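Long-range contacts in organophosphorus hydrolase (Pseudomonas pseudoalcaligenes, PDB 4LE6), which probably hydrolyses organophosphate triesters at a two-zinc centre of the metallo-beta-lactamase fold: residues 38-43 / 313-318; 50-55 / 113-118; 72-77 / 249-254; 101-106 / 134-139. All coordinates share one frame; numbering follows the deposited sequence.

Contact 1 (38-43 / 313-318)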
loop_
_atom_site.group_PDB
_atom_site.type_symbol
_atom_site.label_atom_id
_atom_site.label_comp_id
_atom_site.label_asym_id
_atom_site.label_seq_id
_atom_site.Cartn_x
_atom_site.Cartn_y
_atom_site.Cartn_z
ATOM N N TYR A 38 2.485 -0.451 9.991
ATOM C CA TYR A 38 2.795 0.726 9.187
ATOM C C TYR A 38 2.669 2.008 10.005
ATOM O O TYR A 38 1.634 2.238 10.621
ATOM C CB TYR A 38 1.860 0.813 7.969
ATOM C CG TYR A 38 2.185 1.994 7.106
ATOM C CD1 TYR A 38 3.268 1.954 6.247
ATOM C CD2 TYR A 38 1.440 3.172 7.168
ATOM C CE1 TYR A 38 3.600 3.032 5.464
ATOM C CE2 TYR A 38 1.775 4.266 6.376
ATOM C CZ TYR A 38 2.866 4.179 5.521
ATOM O OH TYR A 38 3.266 5.220 4.696
ATOM N N ARG A 39 3.708 2.848 9.978
ATOM C CA ARG A 39 3.747 4.074 10.776
ATOM C C ARG A 39 3.306 5.312 9.987
ATOM O O ARG A 39 3.712 5.501 8.839
ATOM C CB ARG A 39 5.163 4.310 11.279
ATOM C CG ARG A 39 5.231 5.071 12.589
ATOM C CD ARG A 39 5.145 4.125 13.768
ATOM N NE ARG A 39 6.336 3.292 13.857
ATOM C CZ ARG A 39 6.439 2.198 14.603
ATOM N NH1 ARG A 39 7.578 1.524 14.619
ATOM N NH2 ARG A 39 5.416 1.775 15.334
ATOM N N MET A 40 2.492 6.158 10.615
ATOM C CA MET A 40 2.111 7.436 10.030
ATOM C C MET A 40 2.026 8.519 11.095
ATOM O O MET A 40 1.488 8.303 12.184
ATOM C CB MET A 40 0.755 7.326 9.334
ATOM C CG MET A 40 0.442 8.507 8.433
ATOM S SD MET A 40 -1.244 8.451 7.775
ATOM C CE MET A 40 -2.213 8.995 9.191
ATOM N N ALA A 41 2.512 9.705 10.769
ATOM C CA ALA A 41 2.379 10.826 11.682
ATOM C C ALA A 41 0.993 11.431 11.514
ATOM O O ALA A 41 0.458 11.491 10.416
ATOM C CB ALA A 41 3.446 11.870 11.410
ATOM N N LEU A 42 0.394 11.856 12.612
ATOM C CA LEU A 42 -0.846 12.619 12.554
ATOM C C LEU A 42 -0.684 13.745 13.559
ATOM O O LEU A 42 -0.924 13.536 14.746
ATOM C CB LEU A 42 -2.033 11.736 12.929
ATOM C CG LEU A 42 -3.380 12.453 12.842
ATOM C CD1 LEU A 42 -3.931 12.360 11.421
ATOM C CD2 LEU A 42 -4.317 11.870 13.836
ATOM N N GLY A 43 -0.238 14.913 13.098
ATOM C CA GLY A 43 0.169 15.988 13.989
ATOM C C GLY A 43 1.265 15.523 14.927
ATOM O O GLY A 43 2.289 15.023 14.480
ATOM N N VAL A 313 -8.677 6.635 -1.411
ATOM C CA VAL A 313 -7.334 6.987 -1.836
ATOM C C VAL A 313 -6.374 6.577 -0.733
ATOM O O VAL A 313 -6.300 7.235 0.311
ATOM C CB VAL A 313 -7.191 8.487 -2.142
ATOM C CG1 VAL A 313 -5.763 8.798 -2.613
ATOM C CG2 VAL A 313 -8.185 8.894 -3.218
ATOM N N PRO A 314 -5.657 5.459 -0.940
ATOM C CA PRO A 314 -4.766 4.984 0.124
ATOM C C PRO A 314 -3.535 5.862 0.251
ATOM O O PRO A 314 -3.070 6.433 -0.735
ATOM C CB PRO A 314 -4.369 3.585 -0.345
ATOM C CG PRO A 314 -4.526 3.625 -1.861
ATOM C CD PRO A 314 -5.612 4.609 -2.144
ATOM N N VAL A 315 -3.017 5.972 1.465
ATOM C CA VAL A 315 -1.797 6.713 1.695
ATOM C C VAL A 315 -0.663 6.091 0.889
ATOM O O VAL A 315 -0.636 4.874 0.636
ATOM C CB VAL A 315 -1.438 6.717 3.193
ATOM C CG1 VAL A 315 -1.080 5.329 3.644
ATOM C CG2 VAL A 315 -0.322 7.698 3.484
ATOM N N GLU A 316 0.274 6.932 0.482
ATOM C CA GLU A 316 1.456 6.461 -0.216
ATOM C C GLU A 316 2.552 6.160 0.796
ATOM O O GLU A 316 2.836 6.976 1.665
ATOM C CB GLU A 316 1.912 7.506 -1.234
ATOM C CG GLU A 316 0.864 7.745 -2.324
ATOM C CD GLU A 316 1.272 8.786 -3.346
ATOM O OE1 GLU A 316 2.460 8.819 -3.733
ATOM O OE2 GLU A 316 0.399 9.585 -3.766
ATOM N N PHE A 317 3.167 4.984 0.672
ATOM C CA PHE A 317 4.221 4.568 1.579
ATOM C C PHE A 317 5.283 5.664 1.750
ATOM O O PHE A 317 5.795 6.212 0.761
ATOM C CB PHE A 317 4.862 3.301 1.033
ATOM C CG PHE A 317 5.853 2.676 1.968
ATOM C CD1 PHE A 317 7.163 3.108 2.002
ATOM C CD2 PHE A 317 5.473 1.638 2.798
ATOM C CE1 PHE A 317 8.075 2.527 2.858
ATOM C CE2 PHE A 317 6.386 1.060 3.664
ATOM C CZ PHE A 317 7.684 1.506 3.692
ATOM N N SER A 318 5.607 5.985 3.001
ATOM C CA SER A 318 6.564 7.042 3.302
ATOM C C SER A 318 7.154 6.848 4.682
ATOM O O SER A 318 6.457 6.451 5.608
ATOM C CB SER A 318 5.875 8.409 3.283
ATOM O OG SER A 318 6.776 9.440 3.661
HETATM O O HOH W 1 4.532 7.613 7.311
#
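Tyr38 reaches from strand 37-42, outermost within this chain in one sheet, to the residues that follow strand 310-314, outermost in the other, so the contact ties together the two sheets of the alpha-beta/beta-alpha sandwich of the metallo-beta-lactamase fold. Its CB points toward residues 313-318, and with CG anti to the backbone N (chi1 -178°) the ring is carried toward residues 315-318. On one side of the ring CD1 and CE1 lie against the Phe317 side chain, CE1 coming to 3.5 Å from Phe317 CD2, which sits at the tyrosine edge near its plane. The two rings are inclined at 53°, with centroids 5.6 Å apart, neither parallel nor perpendicular. On the other side CE2 rests 4.1 Å from Val315 CG1, and Trp289 and Leu300 also pack on that valine. The ring thus lies between an aromatic and a branched aliphatic neighbour. At the tip, Tyr38 OH accepts a bent hydrogen bond from Ser318 N at 3.0 Å (140° at the hydrogen), just beyond the Phe317 CA that it also touches. The Ser318 hydroxyl turns to Gln86 of the second subunit, whose Gln33 donates to Ser318 O and accepts from Arg39 N. Phe317 also meets the Phe297 ring of that subunit, which places the contact at the dimer interface. Beside the tyrosine a single water joins the two backbones, donating one hydrogen to Arg39 O at 2.7 Å and the other to Ser318 O at 2.8 Å.

Contact 2 (50-55 / 113-118); sequences LYDGYV and PTLGVV
Asp52 OD2 accepts from two amides, Gly116 N at 3.0 Å, which comes from above the carboxylate plane, 52° out of it, and Ala107 N. The aspartate belongs to strand 45-57 and faces the loop that leads into helix 118-124 of the metallo-beta-lactamase fold. OD1 offers its anti lone pair to Val118 N at 3.1 Å, at the first residue of the helix. A chi1 of -161° swings the carboxylate away from the backbone N to the side of its own carbonyl, and Asp52 O in turn accepts from Val117 N at 3.1 Å. This one residue therefore holds three successive amides, 116 to 118, where the loop runs into the helix; the N-H groups of Gly116, Val118 and Ala107 would probably stabilise the carboxylate charge. Leu115 CD2 lies over the backbone between Gly53 and Tyr54, its side chain about 5 Å from that of the zinc ligand Asp143. Gly53 brings its CA to 3.2 Å from Thr114 O, a CA-H...O contact. Thr114 O also accepts from Tyr54 N, and Thr114 OG1 donates to Tyr54 O at 2.6 Å, almost in line with the C=O bond. The same threonine makes a CH-pi contact, CB standing 3.9 Å from the centroid of the Tyr54 ring, over its face.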
loop_
_atom_site.group_PDB
_atom_site.type_symbol
_atom_site.label_atom_id
_atom_site.label_comp_id
_atom_site.label_asym_id
_atom_site.label_seq_id
_atom_site.Cartn_x
_atom_site.Cartn_y
_atom_site.Cartn_z
ATOM N N LEU A 50 -1.899 -1.902 12.283
ATOM C CA LEU A 50 -1.535 -3.278 12.634
ATOM C C LEU A 50 -2.429 -4.286 11.915
ATOM O O LEU A 50 -3.650 -4.226 12.021
ATOM C CB LEU A 50 -1.700 -3.500 14.139
ATOM C CG LEU A 50 -0.844 -2.608 15.034
ATOM C CD1 LEU A 50 -1.258 -2.799 16.470
ATOM C CD2 LEU A 50 0.639 -2.949 14.843
ATOM N N TYR A 51 -1.809 -5.240 11.233
ATOM C CA TYR A 51 -2.521 -6.227 10.427
ATOM C C TYR A 51 -2.845 -7.444 11.273
ATOM O O TYR A 51 -1.970 -7.958 11.957
ATOM C CB TYR A 51 -1.615 -6.620 9.275
ATOM C CG TYR A 51 -2.173 -7.554 8.237
ATOM C CD1 TYR A 51 -3.271 -7.201 7.452
ATOM C CD2 TYR A 51 -1.560 -8.782 7.988
ATOM C CE1 TYR A 51 -3.754 -8.072 6.467
ATOM C CE2 TYR A 51 -2.037 -9.640 6.999
ATOM C CZ TYR A 51 -3.124 -9.280 6.250
ATOM O OH TYR A 51 -3.579 -10.151 5.275
ATOM N N ASP A 52 -4.094 -7.912 11.235
ATOM C CA ASP A 52 -4.459 -9.137 11.952
ATOM C C ASP A 52 -4.372 -10.376 11.104
ATOM O O ASP A 52 -4.330 -11.492 11.633
ATOM C CB ASP A 52 -5.888 -9.071 12.516
ATOM C CG ASP A 52 -6.108 -10.095 13.626
ATOM O OD1 ASP A 52 -5.254 -10.178 14.541
ATOM O OD2 ASP A 52 -7.093 -10.857 13.563
ATOM N N GLY A 53 -4.389 -10.180 9.789
ATOM C CA GLY A 53 -4.485 -11.270 8.848
ATOM C C GLY A 53 -5.658 -11.045 7.910
ATOM O O GLY A 53 -6.088 -9.910 7.707
ATOM N N TYR A 54 -6.200 -12.119 7.351
ATOM C CA TYR A 54 -7.308 -11.997 6.408
ATOM C C TYR A 54 -8.340 -13.086 6.620
ATOM O O TYR A 54 -8.063 -14.114 7.232
ATOM C CB TYR A 54 -6.809 -12.084 4.958
ATOM C CG TYR A 54 -6.135 -13.410 4.634
ATOM C CD1 TYR A 54 -6.867 -14.505 4.169
ATOM C CD2 TYR A 54 -4.774 -13.582 4.823
ATOM C CE1 TYR A 54 -6.257 -15.712 3.896
ATOM C CE2 TYR A 54 -4.152 -14.798 4.528
ATOM C CZ TYR A 54 -4.902 -15.850 4.072
ATOM O OH TYR A 54 -4.293 -17.053 3.786
ATOM N N VAL A 55 -9.534 -12.839 6.102
ATOM C CA VAL A 55 -10.563 -13.858 6.037
ATOM C C VAL A 55 -11.205 -13.812 4.633
ATOM O O VAL A 55 -11.403 -12.735 4.069
ATOM C CB VAL A 55 -11.619 -13.632 7.146
ATOM C CG1 VAL A 55 -12.251 -12.251 7.026
ATOM C CG2 VAL A 55 -12.670 -14.716 7.095
ATOM N N PRO A 113 -6.503 -19.729 11.769
ATOM C CA PRO A 113 -5.081 -19.375 11.756
ATOM C C PRO A 113 -4.658 -18.330 10.705
ATOM O O PRO A 113 -3.502 -17.938 10.729
ATOM C CB PRO A 113 -4.397 -20.725 11.488
ATOM C CG PRO A 113 -5.438 -21.564 10.756
ATOM C CD PRO A 113 -6.787 -20.889 10.911
ATOM N N THR A 114 -5.550 -17.871 9.831
ATOM C CA THR A 114 -5.201 -16.776 8.908
ATOM C C THR A 114 -5.378 -15.408 9.576
ATOM O O THR A 114 -5.102 -14.371 8.975
ATOM C CB THR A 114 -6.038 -16.823 7.596
ATOM O OG1 THR A 114 -7.417 -16.561 7.881
ATOM C CG2 THR A 114 -5.879 -18.161 6.934
ATOM N N LEU A 115 -5.810 -15.413 10.830
ATOM C CA LEU A 115 -5.995 -14.194 11.600
ATOM C C LEU A 115 -5.278 -14.335 12.946
ATOM O O LEU A 115 -4.678 -15.375 13.210
ATOM C CB LEU A 115 -7.477 -13.956 11.806
ATOM C CG LEU A 115 -8.194 -13.402 10.582
ATOM C CD1 LEU A 115 -9.677 -13.523 10.777
ATOM C CD2 LEU A 115 -7.805 -11.942 10.343
ATOM N N GLY A 116 -5.322 -13.295 13.773
ATOM C CA GLY A 116 -4.726 -13.337 15.109
ATOM C C GLY A 116 -3.309 -12.776 15.240
ATOM O O GLY A 116 -2.612 -13.080 16.208
ATOM N N VAL A 117 -2.893 -11.929 14.297
ATOM C CA VAL A 117 -1.501 -11.471 14.227
ATOM C C VAL A 117 -1.286 -10.046 14.745
ATOM O O VAL A 117 -0.158 -9.562 14.771
ATOM C CB VAL A 117 -0.959 -11.583 12.755
ATOM C CG1 VAL A 117 0.561 -11.592 12.720
ATOM C CG2 VAL A 117 -1.469 -12.867 12.098
ATOM N N VAL A 118 -2.355 -9.374 15.165
ATOM C CA VAL A 118 -2.229 -8.010 15.657
ATOM C C VAL A 118 -1.199 -7.874 16.780
ATOM O O VAL A 118 -0.362 -6.965 16.738
ATOM C CB VAL A 118 -3.582 -7.429 16.143
ATOM C CG1 VAL A 118 -3.375 -6.192 17.013
ATOM C CG2 VAL A 118 -4.451 -7.083 14.957
#

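Contact 3 (72-77 / 249-254); sequences SLLARM and LLNHAV
Apolar contacts between Met77, Leu74 and Leu73 on one side and Ala253 and Val254 on the other join the C-terminal end of helix 67-76 and the residue after it to the short, weakly bonded helix 252-255, which follows the zinc ligand Asp247 in the metallo-beta-lactamase fold. The Ala253 methyl is the centre of this packing: Met77 CG lies 3.7 Å from Ala253 CB, and Leu74 CD2 approaches the same methyl. Val254 is met by both leucines, its CG1 by Leu73 CD1 and its CG2 by Leu74 CD2, each pair 4.1 Å apart. The Met77 chain bends at chi2 and chi3 (-62° and -69°), bringing its CE to the edge of the His252 ring, near the ring plane and 4.1 Å from His252 NE2. Polar links are few and indirect, for no hydrogen bond runs straight across. Instead one water donates to Leu73 O and to Ala253 O, at 2.7 Å from the latter, and accepts from Arg76 NH1 at the edge of the guanidinium group. Arg304 of the second subunit reaches in from outside, donating to Arg76 O and packing on Met77. Within 249-254, Asn251 is the N-cap of the short helix: its OD1 accepts from Ala253 N at 2.8 Å, in the carbonyl plane. The other arm of that amide faces the opposite segment, where Asn251 ND2 lies 3.7 Å from the Leu74 CD2 methyl.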
loop_
_atom_site.group_PDB
_atom_site.type_symbol
_atom_site.label_atom_id
_atom_site.label_comp_id
_atom_site.label_asym_id
_atom_site.label_seq_id
_atom_site.Cartn_x
_atom_site.Cartn_y
_atom_site.Cartn_z
ATOM N N SER A 72 -18.423 -6.862 -12.028
ATOM C CA SER A 72 -17.760 -5.762 -12.731
ATOM C C SER A 72 -16.987 -4.881 -11.751
ATOM O O SER A 72 -15.817 -4.551 -11.985
ATOM C CB SER A 72 -18.777 -4.917 -13.493
ATOM O OG SER A 72 -19.396 -5.690 -14.508
ATOM N N LEU A 73 -17.632 -4.493 -10.656
ATOM C CA LEU A 73 -16.934 -3.688 -9.647
ATOM C C LEU A 73 -15.700 -4.390 -9.078
ATOM O O LEU A 73 -14.658 -3.760 -8.852
ATOM C CB LEU A 73 -17.877 -3.316 -8.515
ATOM C CG LEU A 73 -18.924 -2.261 -8.891
ATOM C CD1 LEU A 73 -20.009 -2.246 -7.829
ATOM C CD2 LEU A 73 -18.284 -0.886 -9.026
ATOM N N LEU A 74 -15.814 -5.684 -8.812
ATOM C CA LEU A 74 -14.656 -6.437 -8.326
ATOM C C LEU A 74 -13.538 -6.534 -9.367
ATOM O O LEU A 74 -12.369 -6.339 -9.046
ATOM C CB LEU A 74 -15.088 -7.836 -7.900
ATOM C CG LEU A 74 -16.013 -7.855 -6.686
ATOM C CD1 LEU A 74 -16.518 -9.272 -6.452
ATOM C CD2 LEU A 74 -15.317 -7.325 -5.435
ATOM N N ALA A 75 -13.899 -6.845 -10.610
ATOM C CA ALA A 75 -12.918 -6.951 -11.679
ATOM C C ALA A 75 -12.211 -5.612 -11.916
ATOM O O ALA A 75 -11.009 -5.570 -12.158
ATOM C CB ALA A 75 -13.584 -7.439 -12.965
ATOM N N ARG A 76 -12.967 -4.521 -11.845
ATOM C CA ARG A 76 -12.403 -3.180 -11.964
ATOM C C ARG A 76 -11.233 -2.910 -11.006
ATOM O O ARG A 76 -10.299 -2.170 -11.322
ATOM C CB ARG A 76 -13.527 -2.185 -11.677
ATOM C CG ARG A 76 -13.130 -0.742 -11.695
ATOM C CD ARG A 76 -14.381 0.155 -11.740
ATOM N NE ARG A 76 -13.993 1.551 -11.643
ATOM C CZ ARG A 76 -13.725 2.170 -10.497
ATOM N NH1 ARG A 76 -13.839 1.526 -9.341
ATOM N NH2 ARG A 76 -13.355 3.443 -10.509
ATOM N N MET A 77 -11.288 -3.487 -9.815
ATOM C CA MET A 77 -10.212 -3.305 -8.845
ATOM C C MET A 77 -9.349 -4.559 -8.756
ATOM O O MET A 77 -8.574 -4.730 -7.801
ATOM C CB MET A 77 -10.782 -2.964 -7.471
ATOM C CG MET A 77 -11.548 -1.643 -7.425
ATOM S SD MET A 77 -10.497 -0.224 -7.821
ATOM C CE MET A 77 -9.389 -0.112 -6.404
ATOM N N LEU A 249 -17.566 0.105 6.223
ATOM C CA LEU A 249 -17.751 -0.706 5.044
ATOM C C LEU A 249 -16.765 -1.842 5.053
ATOM O O LEU A 249 -15.750 -1.811 5.745
ATOM C CB LEU A 249 -17.684 0.110 3.753
ATOM C CG LEU A 249 -16.413 0.866 3.384
ATOM C CD1 LEU A 249 -15.480 -0.007 2.538
ATOM C CD2 LEU A 249 -16.799 2.126 2.631
ATOM N N LEU A 250 -17.132 -2.857 4.300
ATOM C CA LEU A 250 -16.468 -4.136 4.306
ATOM C C LEU A 250 -15.724 -4.414 3.005
ATOM O O LEU A 250 -14.826 -5.242 2.988
ATOM C CB LEU A 250 -17.521 -5.214 4.491
ATOM C CG LEU A 250 -17.147 -6.326 5.460
ATOM C CD1 LEU A 250 -17.720 -6.028 6.845
ATOM C CD2 LEU A 250 -17.661 -7.627 4.892
ATOM N N ASN A 251 -16.114 -3.748 1.920
ATOM C CA ASN A 251 -15.494 -3.995 0.614
ATOM C C ASN A 251 -15.242 -2.691 -0.124
ATOM O O ASN A 251 -16.182 -2.046 -0.598
ATOM C CB ASN A 251 -16.383 -4.914 -0.222
ATOM C CG ASN A 251 -15.706 -5.388 -1.506
ATOM O OD1 ASN A 251 -15.101 -4.599 -2.233
ATOM N ND2 ASN A 251 -15.804 -6.684 -1.786
ATOM N N HIS A 252 -13.973 -2.306 -0.211
ATOM C CA HIS A 252 -13.584 -1.012 -0.759
ATOM C C HIS A 252 -13.899 -0.928 -2.257
ATOM O O HIS A 252 -14.073 0.165 -2.796
ATOM C CB HIS A 252 -12.091 -0.792 -0.563
ATOM C CG HIS A 252 -11.255 -1.619 -1.483
ATOM N ND1 HIS A 252 -11.009 -2.955 -1.256
ATOM C CD2 HIS A 252 -10.655 -1.320 -2.658
ATOM C CE1 HIS A 252 -10.270 -3.439 -2.239
ATOM N NE2 HIS A 252 -10.043 -2.467 -3.105
ATOM N N ALA A 253 -13.981 -2.072 -2.927
ATOM C CA ALA A 253 -14.163 -2.073 -4.377
ATOM C C ALA A 253 -15.607 -1.857 -4.754
ATOM O O ALA A 253 -15.895 -1.548 -5.900
ATOM C CB ALA A 253 -13.664 -3.369 -4.997
ATOM N N VAL A 254 -16.514 -2.004 -3.790
ATOM C CA VAL A 254 -17.949 -1.943 -4.075
ATOM C C VAL A 254 -18.634 -0.790 -3.356
ATOM O O VAL A 254 -19.430 -0.079 -3.962
ATOM C CB VAL A 254 -18.650 -3.254 -3.665
ATOM C CG1 VAL A 254 -20.161 -3.171 -3.844
ATOM C CG2 VAL A 254 -18.096 -4.422 -4.439
HETATM O O HOH W 2 -14.696 -0.988 -8.280
#

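Contact 4 (101-106 / 134-139). With ZN (zinc ion), chain J.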
loop_
_atom_site.group_PDB
_atom_site.type_symbol
_atom_site.label_atom_id
_atom_site.label_comp_id
_atom_site.label_asym_id
_atom_site.label_seq_id
_atom_site.Cartn_x
_atom_site.Cartn_y
_atom_site.Cartn_z
ATOM N N VAL A 101 -2.974 4.076 22.858
ATOM C CA VAL A 101 -4.349 3.645 22.672
ATOM C C VAL A 101 -4.446 2.654 21.533
ATOM O O VAL A 101 -4.019 2.935 20.415
ATOM C CB VAL A 101 -5.273 4.855 22.342
ATOM C CG1 VAL A 101 -6.723 4.402 22.199
ATOM C CG2 VAL A 101 -5.162 5.919 23.415
ATOM N N LEU A 102 -5.049 1.506 21.802
ATOM C CA LEU A 102 -5.262 0.517 20.760
ATOM C C LEU A 102 -6.750 0.503 20.383
ATOM O O LEU A 102 -7.602 0.391 21.260
ATOM C CB LEU A 102 -4.802 -0.855 21.266
ATOM C CG LEU A 102 -5.050 -2.024 20.320
ATOM C CD1 LEU A 102 -4.277 -1.827 19.015
ATOM C CD2 LEU A 102 -4.669 -3.341 21.001
ATOM N N ILE A 103 -7.064 0.634 19.096
ATOM C CA ILE A 103 -8.437 0.531 18.614
ATOM C C ILE A 103 -8.608 -0.797 17.872
ATOM O O ILE A 103 -7.955 -1.024 16.840
ATOM C CB ILE A 103 -8.803 1.689 17.668
ATOM C CG1 ILE A 103 -8.483 3.040 18.319
ATOM C CG2 ILE A 103 -10.276 1.640 17.322
ATOM C CD1 ILE A 103 -7.095 3.578 18.023
ATOM N N ASP A 104 -9.492 -1.634 18.420
ATOM C CA ASP A 104 -9.752 -3.008 17.999
ATOM C C ASP A 104 -8.528 -3.883 18.200
ATOM O O ASP A 104 -7.441 -3.372 18.448
ATOM C CB ASP A 104 -10.316 -3.059 16.586
ATOM C CG ASP A 104 -11.721 -2.486 16.517
ATOM O OD1 ASP A 104 -12.348 -2.366 17.594
ATOM O OD2 ASP A 104 -12.211 -2.178 15.405
ATOM N N THR A 105 -8.718 -5.196 18.151
ATOM C CA THR A 105 -7.685 -6.123 18.590
ATOM C C THR A 105 -7.552 -7.339 17.706
ATOM O O THR A 105 -6.816 -8.277 18.034
ATOM C CB THR A 105 -7.959 -6.636 20.022
ATOM O OG1 THR A 105 -9.110 -7.496 20.027
ATOM C CG2 THR A 105 -8.167 -5.486 20.956
ATOM N N GLY A 106 -8.221 -7.321 16.565
ATOM C CA GLY A 106 -8.220 -8.482 15.699
ATOM C C GLY A 106 -9.011 -9.640 16.298
ATOM O O GLY A 106 -9.798 -9.449 17.238
ATOM N N THR A 134 -5.084 1.986 27.120
ATOM C CA THR A 134 -6.482 2.054 26.724
ATOM C C THR A 134 -6.716 1.195 25.485
ATOM O O THR A 134 -5.914 1.228 24.550
ATOM C CB THR A 134 -6.905 3.481 26.346
ATOM O OG1 THR A 134 -6.563 4.390 27.394
ATOM C CG2 THR A 134 -8.407 3.546 26.107
ATOM N N VAL A 135 -7.808 0.431 25.494
ATOM C CA VAL A 135 -8.283 -0.267 24.302
ATOM C C VAL A 135 -9.692 0.238 23.989
ATOM O O VAL A 135 -10.558 0.201 24.859
ATOM C CB VAL A 135 -8.317 -1.794 24.497
ATOM C CG1 VAL A 135 -8.916 -2.483 23.264
ATOM C CG2 VAL A 135 -6.910 -2.340 24.760
ATOM N N LEU A 136 -9.910 0.741 22.771
ATOM C CA LEU A 136 -11.236 1.176 22.336
ATOM C C LEU A 136 -11.761 0.172 21.323
ATOM O O LEU A 136 -11.094 -0.113 20.334
ATOM C CB LEU A 136 -11.179 2.558 21.669
ATOM C CG LEU A 136 -10.389 3.643 22.401
ATOM C CD1 LEU A 136 -10.238 4.875 21.519
ATOM C CD2 LEU A 136 -11.063 3.983 23.708
ATOM N N LEU A 137 -12.955 -0.361 21.546
ATOM C CA LEU A 137 -13.544 -1.287 20.583
ATOM C C LEU A 137 -14.576 -0.560 19.742
ATOM O O LEU A 137 -15.472 0.086 20.304
ATOM C CB LEU A 137 -14.234 -2.434 21.318
ATOM C CG LEU A 137 -13.327 -3.366 22.120
ATOM C CD1 LEU A 137 -14.191 -4.422 22.790
ATOM C CD2 LEU A 137 -12.287 -3.996 21.221
ATOM N N THR A 138 -14.488 -0.667 18.408
ATOM C CA THR A 138 -15.519 -0.059 17.559
ATOM C C THR A 138 -16.837 -0.806 17.762
ATOM O O THR A 138 -17.896 -0.198 17.762
ATOM C CB THR A 138 -15.141 -0.042 16.066
ATOM O OG1 THR A 138 -14.859 -1.374 15.616
ATOM C CG2 THR A 138 -13.921 0.814 15.875
ATOM N N HIS A 139 -16.748 -2.121 17.952
ATOM C CA HIS A 139 -17.906 -2.966 18.212
ATOM C C HIS A 139 -17.415 -4.330 18.685
ATOM O O HIS A 139 -16.211 -4.582 18.708
ATOM C CB HIS A 139 -18.821 -3.108 16.971
ATOM C CG HIS A 139 -18.163 -3.723 15.767
ATOM N ND1 HIS A 139 -17.015 -3.218 15.198
ATOM C CD2 HIS A 139 -18.554 -4.750 14.968
ATOM C CE1 HIS A 139 -16.703 -3.929 14.127
ATOM N NE2 HIS A 139 -17.617 -4.873 13.970
HETATM ZN ZN ZN J . -18.150 -6.186 12.312
HETATM O O HOH W 3 -16.575 -7.529 11.794
#
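His139 NE2 binds a zinc ion at 2.2 Å, alongside His141, His226, Asp247 and a water, and Thr138 and Asp104 connect its ring to residues 101-106. The other ring nitrogen, His139 ND1, donates to Thr138 OG1 at 2.9 Å, with the acceptor 5° out of the ring plane; this bond fixes how the imidazole is turned toward the metal. Thr138 OG1 donates to Asp104 OD2 at 2.8 Å, on the syn lone pair, and Thr138 N donates to Asp104 OD1 at 2.9 Å. The threonine thus meets both carboxylate oxygens, while OD2 also accepts from His144 ND1, a ligand of the second zinc. His139 opens the HxHxDH motif of the superfamily, which supplies His139, His141, Asp143 and His144 to the two zinc sites. These residues follow strands 100-103 and 134-136, parallel neighbours joined through helix 118-124 in a beta-alpha-beta crossover. Asp104 N donates to Leu136 O, and further back Leu136 N and Leu102 N bond to Leu102 O and Thr134 O. On one face of the sheet Leu136 CD1 lies 3.6 Å from Val101 CG1, with Tyr233 and Phe235 packed over Leu136 and Ile103. On the face carrying Val135, Thr105 CG2 lies 3.9 Å from Val135 CG1.

Overall arrangement
Contact 1 spans nearly the whole modelled chain, from strand 37-42 to strand 310-314, and encloses the other three. Within it contact 4 is nested inside the chain closed by contact 3, while contact 2 crosses both. Contacts 1, 2 and 4 all reach the six-stranded sheet that runs from 37-42 to 161-163. Contacts 2 and 4 have centres about 15 Å apart and meet directly, Asp52 and Val118 packing on Gly106, so the loop held by strand 45-57 adjoins the loop after strand 100-103, whose Asp104 bonds the zinc ligand His144. Contact 3 lies about 26 Å from contact 4 between centres, across the chain's middle. Contacts 1, 2 and 3 touch the second subunit, whereas contact 4 stays within its own chain.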